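Local coordinates for regulator of G-protein signaling 16 (PDB 3C7L), which accelerates GTP hydrolysis by G protein alpha subunits, returning them to the inactive GDP-bound form and so damping G protein-coupled receptor signalling, phototransduction included, at residues E55-I60 with S68-I73. Numbering follows the deposited sequence.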
loop_
_atom_site.group_PDB
_atom_site.type_symbol
_atom_site.label_atom_id
_atom_site.label_comp_id
_atom_site.label_asym_id
_atom_site.label_seq_id
_atom_site.Cartn_x
_atom_site.Cartn_y
_atom_site.Cartn_z
ATOM N N GLU A 55 -5.830 1.867 4.103
ATOM C CA GLU A 55 -6.291 1.412 5.408
ATOM C C GLU A 55 -6.921 2.530 6.230
ATOM O O GLU A 55 -7.920 2.316 6.916
ATOM C CB GLU A 55 -5.132 0.798 6.193
ATOM C CG GLU A 55 -4.686 -0.550 5.679
ATOM C CD GLU A 55 -5.806 -1.570 5.671
ATOM O OE1 GLU A 55 -6.422 -1.775 4.607
ATOM O OE2 GLU A 55 -6.086 -2.152 6.735
ATOM N N GLU A 56 -6.341 3.721 6.176
ATOM C CA GLU A 56 -6.906 4.823 6.933
ATOM C C GLU A 56 -8.160 5.358 6.225
ATOM O O GLU A 56 -9.099 5.824 6.874
ATOM C CB GLU A 56 -5.866 5.935 7.130
ATOM C CG GLU A 56 -5.386 6.597 5.856
ATOM C CD GLU A 56 -4.517 7.822 6.122
ATOM O OE1 GLU A 56 -4.902 8.642 6.984
ATOM O OE2 GLU A 56 -3.460 7.969 5.463
ATOM N N PHE A 57 -8.184 5.265 4.899
ATOM C CA PHE A 57 -9.324 5.728 4.107
ATOM C C PHE A 57 -10.626 5.016 4.467
ATOM O O PHE A 57 -11.681 5.643 4.557
ATOM C CB PHE A 57 -9.040 5.520 2.613
ATOM C CG PHE A 57 -10.232 5.771 1.719
ATOM C CD1 PHE A 57 -10.705 7.063 1.508
ATOM C CD2 PHE A 57 -10.878 4.711 1.087
ATOM C CE1 PHE A 57 -11.802 7.298 0.681
ATOM C CE2 PHE A 57 -11.980 4.935 0.256
ATOM C CZ PHE A 57 -12.442 6.231 0.053
ATOM N N LYS A 58 -10.558 3.707 4.669
ATOM C CA LYS A 58 -11.756 2.946 4.989
ATOM C C LYS A 58 -12.343 3.202 6.374
ATOM O O LYS A 58 -13.434 2.726 6.688
ATOM C CB LYS A 58 -11.500 1.457 4.787
ATOM C CG LYS A 58 -11.461 1.067 3.319
ATOM C CD LYS A 58 -11.590 -0.432 3.139
ATOM C CE LYS A 58 -11.665 -0.810 1.667
ATOM N NZ LYS A 58 -11.769 -2.287 1.477
ATOM N N LYS A 59 -11.628 3.960 7.194
ATOM C CA LYS A 59 -12.103 4.296 8.530
ATOM C C LYS A 59 -12.938 5.580 8.509
ATOM O O LYS A 59 -13.615 5.905 9.483
ATOM C CB LYS A 59 -10.919 4.471 9.481
ATOM C CG LYS A 59 -11.307 5.036 10.834
ATOM C CD LYS A 59 -10.103 5.248 11.726
ATOM C CE LYS A 59 -10.505 5.966 12.996
ATOM N NZ LYS A 59 -11.042 7.318 12.684
ATOM N N ILE A 60 -12.885 6.307 7.394
ATOM C CA ILE A 60 -13.626 7.562 7.245
ATOM C C ILE A 60 -15.123 7.316 7.054
ATOM O O ILE A 60 -15.522 6.500 6.223
ATOM C CB ILE A 60 -13.097 8.375 6.041
ATOM C CG1 ILE A 60 -11.606 8.671 6.229
ATOM C CG2 ILE A 60 -13.875 9.677 5.898
ATOM C CD1 ILE A 60 -10.981 9.428 5.072
ATOM N N SER A 68 -13.030 13.750 -0.525
ATOM C CA SER A 68 -11.764 14.471 -0.527
ATOM C C SER A 68 -10.550 13.542 -0.457
ATOM O O SER A 68 -9.637 13.642 -1.275
ATOM C CB SER A 68 -11.725 15.458 0.645
ATOM O OG SER A 68 -10.468 16.103 0.728
ATOM N N ARG A 69 -10.540 12.645 0.522
ATOM C CA ARG A 69 -9.430 11.711 0.681
ATOM C C ARG A 69 -9.276 10.801 -0.547
ATOM O O ARG A 69 -8.161 10.553 -1.009
ATOM C CB ARG A 69 -9.639 10.868 1.944
ATOM C CG ARG A 69 -8.630 9.746 2.134
ATOM C CD ARG A 69 -7.235 10.237 2.481
ATOM N NE ARG A 69 -7.137 10.666 3.871
ATOM C CZ ARG A 69 -7.327 11.913 4.281
ATOM N NH1 ARG A 69 -7.619 12.861 3.400
ATOM N NH2 ARG A 69 -7.239 12.209 5.573
ATOM N N ALA A 70 -10.393 10.315 -1.080
ATOM C CA ALA A 70 -10.363 9.439 -2.249
ATOM C C ALA A 70 -9.679 10.121 -3.434
ATOM O O ALA A 70 -8.909 9.491 -4.170
ATOM C CB ALA A 70 -11.775 9.030 -2.632
ATOM N N HIS A 71 -9.968 11.408 -3.614
ATOM C CA HIS A 71 -9.385 12.187 -4.700
ATOM C C HIS A 71 -7.891 12.404 -4.498
ATOM O O HIS A 71 -7.127 12.389 -5.458
ATOM C CB HIS A 71 -10.100 13.536 -4.822
ATOM C CG HIS A 71 -11.435 13.445 -5.490
ATOM N ND1 HIS A 71 -12.493 14.267 -5.163
ATOM C CD2 HIS A 71 -11.883 12.632 -6.477
ATOM C CE1 HIS A 71 -13.534 13.962 -5.916
ATOM N NE2 HIS A 71 -13.191 12.972 -6.722
ATOM N N HIS A 72 -7.478 12.613 -3.250
ATOM C CA HIS A 72 -6.064 12.808 -2.951
ATOM C C HIS A 72 -5.305 11.500 -3.173
ATOM O O HIS A 72 -4.216 11.498 -3.739
ATOM C CB HIS A 72 -5.868 13.280 -1.506
ATOM C CG HIS A 72 -4.448 13.195 -1.032
ATOM N ND1 HIS A 72 -3.437 13.969 -1.560
ATOM C CD2 HIS A 72 -3.864 12.399 -0.104
ATOM C CE1 HIS A 72 -2.293 13.654 -0.981
ATOM N NE2 HIS A 72 -2.524 12.702 -0.094
ATOM N N ILE A 73 -5.883 10.388 -2.725
ATOM C CA ILE A 73 -5.247 9.083 -2.895
ATOM C C ILE A 73 -5.112 8.745 -4.380
ATOM O O ILE A 73 -4.068 8.269 -4.829
ATOM C CB ILE A 73 -6.057 7.979 -2.169
ATOM C CG1 ILE A 73 -5.894 8.144 -0.654
ATOM C CG2 ILE A 73 -5.600 6.590 -2.626
ATOM C CD1 ILE A 73 -6.708 7.156 0.179
#
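Phe57 and Arg69 mark the closest backbone approach, CA to CA 6.9 Å, where helix 45-57 and the type I beta turn from Phe57 to Ile60 face helix 63-78. The pair belongs to the all-helical RGS domain and joins two helices consecutive in the chain, burying 242 Å² in all. Phe57 supplies the largest share: with CG anti to the backbone N (chi1 171°), its ring reaches helix 63-78. There CD1 lies 3.4 Å from Arg69 CG, which sits at the ring edge, while CE1 packs on Ala70 CB at 3.7 Å. Ile73 CD1 touches Phe57 CB, also at 3.7 Å. Phe108 meets the same ring edge-to-face, and Leu66 adds to its surroundings. A serine in place of Phe57 would probably leave a gap beside Ala70 and Ile73 and deprive Phe108 of this edge-to-face partner. Arg69 bends at chi2 and chi3, which brings one guanidinium face beside Ile60 CD1; Glu56 OE1 remains 4.3 Å from Arg69 NE, beyond salt-bridge range, so any attraction is probably modest. Ile60 runs roughly perpendicular to the arginine chain, its CD1 3.7 Å from Arg69 CB. The same methyl stands 4.1 Å off the guanidinium plane, nearer the margin of the group than its middle.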